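Cyclic nucleotide-binding protein (Ruegeria pomeroyi, PDB 3FX3) probably acts as a DNA-binding transcription regulator of the Crp type, pairing a cyclic nucleotide-binding domain with a helix-turn-helix domain. Local coordinates at residues I55-L65 against V77-E88. Residues are numbered along the deposited sequence; the frame is centred on the assembly and turned at random.
Sequences IHVVIDGWVKL and VSVFTRGESFGE
Phe86 lies among His56, Val58, Val63 and Leu65, in the angle between two antiparallel strand pairs. Its CG sits between the backbone N and the carbonyl carbon (chi1 63°), which swings the ring back over residues 55-65. His56 CB lies over one face, 3.8 Å from the centroid of the Phe86 ring, while the His56 and Phe86 ring planes are inclined at 34°. Val58 CG2 meets the ring edge in its plane, 3.9 Å from Phe86 CE1. Leu65 divides its two methyls between the phenylalanines: CD1 approaches Phe86 CE2, and CD2 comes to the edge of the Phe80 ring, 3.6 Å from Phe80 CE2. Both nitrogens of the buried His56 ring are satisfied by Tyr97 and His111.

On the other face of the 62-65/77-81 pair, Thr81 sets CB almost centrally over the six-membered ring of Trp62, 3.5 Å from its centroid. With OG1 anti to the backbone N (chi1 -167°), the hydroxyl donates to Gly61 O at 2.8 Å from above the carbonyl plane. Trp62 NE1 is hydrogen-bonded to Thr176 O, linking this domain to the C-terminal one.

Backbone bonds pair His56 with Phe86 and Val63 with Phe80. Leu65 O accepts from both Val77 N and Ser78 N, at a classic bulge. Corners at Ile59 and at the type II turn Thr81-Glu84 carry both segments from one sheet to the other, as in the beta-roll of Crp-like cyclic nucleotide-binding domains.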
loop_
_atom_site.group_PDB
_atom_site.type_symbol
_atom_site.label_atom_id
_atom_site.label_comp_id
_atom_site.label_asym_id
_atom_site.label_seq_id
_atom_site.Cartn_x
_atom_site.Cartn_y
_atom_site.Cartn_z
ATOM N N ILE B 55 1.402 6.283 -19.995
ATOM C CA ILE B 55 1.803 5.979 -18.643
ATOM C C ILE B 55 3.320 5.845 -18.677
ATOM O O ILE B 55 3.874 5.328 -19.639
ATOM C CB ILE B 55 1.174 4.668 -18.152
ATOM C CG1 ILE B 55 -0.368 4.771 -18.176
ATOM C CG2 ILE B 55 1.630 4.349 -16.754
ATOM C CD1 ILE B 55 -1.080 3.430 -17.864
ATOM N N HIS B 56 3.972 6.276 -17.616
ATOM C CA HIS B 56 5.422 6.476 -17.614
ATOM C C HIS B 56 6.143 5.567 -16.663
ATOM O O HIS B 56 5.720 5.382 -15.540
ATOM C CB HIS B 56 5.737 7.941 -17.287
ATOM C CG HIS B 56 4.829 8.897 -17.984
ATOM N ND1 HIS B 56 4.964 9.216 -19.316
ATOM C CD2 HIS B 56 3.732 9.565 -17.547
ATOM C CE1 HIS B 56 4.009 10.061 -19.664
ATOM N NE2 HIS B 56 3.248 10.293 -18.607
ATOM N N VAL B 57 7.260 5.032 -17.132
ATOM C CA VAL B 57 8.119 4.183 -16.352
ATOM C C VAL B 57 9.582 4.643 -16.483
ATOM O O VAL B 57 10.151 4.643 -17.600
ATOM C CB VAL B 57 8.024 2.724 -16.830
ATOM C CG1 VAL B 57 8.844 1.839 -15.906
ATOM C CG2 VAL B 57 6.547 2.234 -16.887
ATOM N N VAL B 58 10.187 5.044 -15.369
ATOM C CA VAL B 58 11.586 5.480 -15.372
ATOM C C VAL B 58 12.479 4.251 -15.543
ATOM O O VAL B 58 12.282 3.253 -14.851
ATOM C CB VAL B 58 11.943 6.233 -14.092
ATOM C CG1 VAL B 58 13.409 6.778 -14.151
ATOM C CG2 VAL B 58 10.935 7.357 -13.858
ATOM N N ILE B 59 13.373 4.288 -16.532
ATOM C CA ILE B 59 14.349 3.234 -16.758
ATOM C C ILE B 59 15.667 3.605 -16.088
ATOM O O ILE B 59 16.365 2.737 -15.551
ATOM C CB ILE B 59 14.599 3.017 -18.243
ATOM C CG1 ILE B 59 13.286 2.656 -18.950
ATOM C CG2 ILE B 59 15.688 1.956 -18.463
ATOM C CD1 ILE B 59 12.454 1.546 -18.293
ATOM N N ASP B 60 15.994 4.892 -16.094
ATOM C CA ASP B 60 17.226 5.385 -15.470
ATOM C C ASP B 60 17.067 6.847 -15.098
ATOM O O ASP B 60 16.387 7.586 -15.817
ATOM C CB ASP B 60 18.404 5.281 -16.455
ATOM C CG ASP B 60 19.764 5.464 -15.767
ATOM O OD1 ASP B 60 20.112 4.644 -14.887
ATOM O OD2 ASP B 60 20.454 6.446 -16.066
ATOM N N GLY B 61 17.697 7.282 -14.012
ATOM C CA GLY B 61 17.668 8.697 -13.616
ATOM C C GLY B 61 16.537 9.018 -12.660
ATOM O O GLY B 61 15.903 8.130 -12.127
ATOM N N TRP B 62 16.304 10.304 -12.430
ATOM C CA TRP B 62 15.316 10.786 -11.456
ATOM C C TRP B 62 14.391 11.804 -12.117
ATOM O O TRP B 62 14.852 12.737 -12.775
ATOM C CB TRP B 62 16.023 11.443 -10.280
ATOM C CG TRP B 62 16.680 10.470 -9.366
ATOM C CD1 TRP B 62 17.925 9.936 -9.490
ATOM C CD2 TRP B 62 16.106 9.895 -8.185
ATOM N NE1 TRP B 62 18.169 9.058 -8.447
ATOM C CE2 TRP B 62 17.057 9.015 -7.642
ATOM C CE3 TRP B 62 14.875 10.038 -7.541
ATOM C CZ2 TRP B 62 16.818 8.280 -6.484
ATOM C CZ3 TRP B 62 14.641 9.312 -6.379
ATOM C CH2 TRP B 62 15.619 8.461 -5.856
ATOM N N VAL B 63 13.092 11.627 -11.927
ATOM C CA VAL B 63 12.072 12.531 -12.461
ATOM C C VAL B 63 11.334 13.141 -11.290
ATOM O O VAL B 63 10.997 12.437 -10.337
ATOM C CB VAL B 63 11.092 11.748 -13.351
ATOM C CG1 VAL B 63 9.911 12.604 -13.805
ATOM C CG2 VAL B 63 11.857 11.200 -14.547
ATOM N N LYS B 64 11.095 14.445 -11.322
ATOM C CA LYS B 64 10.284 15.064 -10.269
ATOM C C LYS B 64 8.917 15.457 -10.814
ATOM O O LYS B 64 8.800 15.858 -11.970
ATOM C CB LYS B 64 10.984 16.271 -9.659
ATOM C CG LYS B 64 10.923 17.572 -10.468
ATOM C CD LYS B 64 11.559 18.776 -9.727
ATOM C CE LYS B 64 11.959 19.868 -10.726
ATOM N NZ LYS B 64 12.610 21.071 -10.124
ATOM N N LEU B 65 7.893 15.342 -9.982
ATOM C CA LEU B 65 6.572 15.840 -10.301
ATOM C C LEU B 65 6.326 17.034 -9.380
ATOM O O LEU B 65 6.611 16.950 -8.195
ATOM C CB LEU B 65 5.510 14.770 -10.039
ATOM C CG LEU B 65 5.229 13.731 -11.141
ATOM C CD1 LEU B 65 6.454 13.321 -11.875
ATOM C CD2 LEU B 65 4.476 12.488 -10.593
ATOM N N VAL B 77 5.880 17.401 -5.590
ATOM C CA VAL B 77 4.896 16.441 -5.097
ATOM C C VAL B 77 5.512 15.038 -4.947
ATOM O O VAL B 77 5.112 14.270 -4.068
ATOM C CB VAL B 77 3.721 16.337 -6.103
ATOM C CG1 VAL B 77 2.802 15.116 -5.793
ATOM C CG2 VAL B 77 2.961 17.600 -6.123
ATOM N N SER B 78 6.427 14.671 -5.838
ATOM C CA SER B 78 7.067 13.350 -5.788
ATOM C C SER B 78 8.304 13.331 -6.633
ATOM O O SER B 78 8.437 14.136 -7.556
ATOM C CB SER B 78 6.176 12.261 -6.339
ATOM O OG SER B 78 4.863 12.673 -6.442
ATOM N N VAL B 79 9.177 12.379 -6.334
ATOM C CA VAL B 79 10.273 12.011 -7.204
ATOM C C VAL B 79 10.259 10.526 -7.475
ATOM O O VAL B 79 9.986 9.729 -6.575
ATOM C CB VAL B 79 11.645 12.434 -6.665
ATOM C CG1 VAL B 79 11.755 13.907 -6.737
ATOM C CG2 VAL B 79 11.867 11.950 -5.228
ATOM N N PHE B 80 10.543 10.150 -8.713
ATOM C CA PHE B 80 10.581 8.733 -9.128
ATOM C C PHE B 80 11.887 8.419 -9.792
ATOM O O PHE B 80 12.496 9.298 -10.413
ATOM C CB PHE B 80 9.431 8.425 -10.103
ATOM C CG PHE B 80 8.076 8.490 -9.464
ATOM C CD1 PHE B 80 7.629 7.459 -8.667
ATOM C CD2 PHE B 80 7.265 9.612 -9.613
ATOM C CE1 PHE B 80 6.372 7.531 -8.043
ATOM C CE2 PHE B 80 6.027 9.684 -9.005
ATOM C CZ PHE B 80 5.571 8.657 -8.228
ATOM N N THR B 81 12.292 7.150 -9.708
ATOM C CA THR B 81 13.557 6.717 -10.254
ATOM C C THR B 81 13.423 5.335 -10.919
ATOM O O THR B 81 12.320 4.842 -11.119
ATOM C CB THR B 81 14.687 6.744 -9.174
ATOM O OG1 THR B 81 15.965 6.613 -9.819
ATOM C CG2 THR B 81 14.525 5.645 -8.150
ATOM N N ARG B 82 14.538 4.746 -11.304
ATOM C CA ARG B 82 14.522 3.525 -12.139
ATOM C C ARG B 82 13.671 2.421 -11.569
ATOM O O ARG B 82 13.678 2.184 -10.370
ATOM C CB ARG B 82 15.922 2.994 -12.437
ATOM C CG ARG B 82 16.542 2.222 -11.390
ATOM C CD ARG B 82 18.086 2.099 -11.595
ATOM N NE ARG B 82 18.507 1.020 -12.484
ATOM C CZ ARG B 82 18.483 -0.274 -12.167
ATOM N NH1 ARG B 82 18.018 -0.670 -10.984
ATOM N NH2 ARG B 82 18.924 -1.187 -13.036
ATOM N N GLY B 83 12.889 1.811 -12.451
ATOM C CA GLY B 83 11.976 0.734 -12.111
ATOM C C GLY B 83 10.661 1.200 -11.529
ATOM O O GLY B 83 9.920 0.398 -10.999
ATOM N N GLU B 84 10.350 2.488 -11.607
ATOM C CA GLU B 84 9.103 2.981 -11.017
ATOM C C GLU B 84 8.204 3.587 -12.063
ATOM O O GLU B 84 8.680 4.323 -12.957
ATOM C CB GLU B 84 9.385 4.006 -9.911
ATOM C CG GLU B 84 10.262 3.440 -8.791
ATOM C CD GLU B 84 10.535 4.454 -7.676
ATOM O OE1 GLU B 84 10.750 5.668 -7.930
ATOM O OE2 GLU B 84 10.524 4.015 -6.512
ATOM N N SER B 85 6.908 3.288 -11.958
ATOM C CA SER B 85 5.922 3.819 -12.901
ATOM C C SER B 85 5.135 4.931 -12.256
ATOM O O SER B 85 5.059 5.017 -11.040
ATOM C CB SER B 85 4.934 2.739 -13.380
ATOM O OG SER B 85 4.240 2.145 -12.301
ATOM N N PHE B 86 4.556 5.793 -13.074
ATOM C CA PHE B 86 3.643 6.798 -12.557
ATOM C C PHE B 86 2.708 7.268 -13.676
ATOM O O PHE B 86 2.969 7.010 -14.855
ATOM C CB PHE B 86 4.431 7.971 -11.926
ATOM C CG PHE B 86 5.311 8.732 -12.904
ATOM C CD1 PHE B 86 6.592 8.340 -13.136
ATOM C CD2 PHE B 86 4.827 9.833 -13.585
ATOM C CE1 PHE B 86 7.399 9.012 -14.032
ATOM C CE2 PHE B 86 5.643 10.539 -14.465
ATOM C CZ PHE B 86 6.935 10.108 -14.696
ATOM N N GLY B 87 1.631 7.971 -13.307
ATOM C CA GLY B 87 0.641 8.447 -14.249
ATOM C C GLY B 87 -0.454 7.472 -14.646
ATOM O O GLY B 87 -1.227 7.757 -15.577
ATOM N N GLU B 88 -0.520 6.320 -13.962
ATOM C CA GLU B 88 -1.498 5.279 -14.292
ATOM C C GLU B 88 -2.916 5.814 -14.159
ATOM O O GLU B 88 -3.698 5.725 -15.113
ATOM C CB GLU B 88 -1.357 4.016 -13.412
ATOM C CG GLU B 88 0.004 3.342 -13.398
ATOM C CD GLU B 88 0.965 3.887 -12.343
ATOM O OE1 GLU B 88 0.724 4.976 -11.783
ATOM O OE2 GLU B 88 1.984 3.213 -12.076
HETATM O O HOH W 1 18.971 2.263 -15.337
#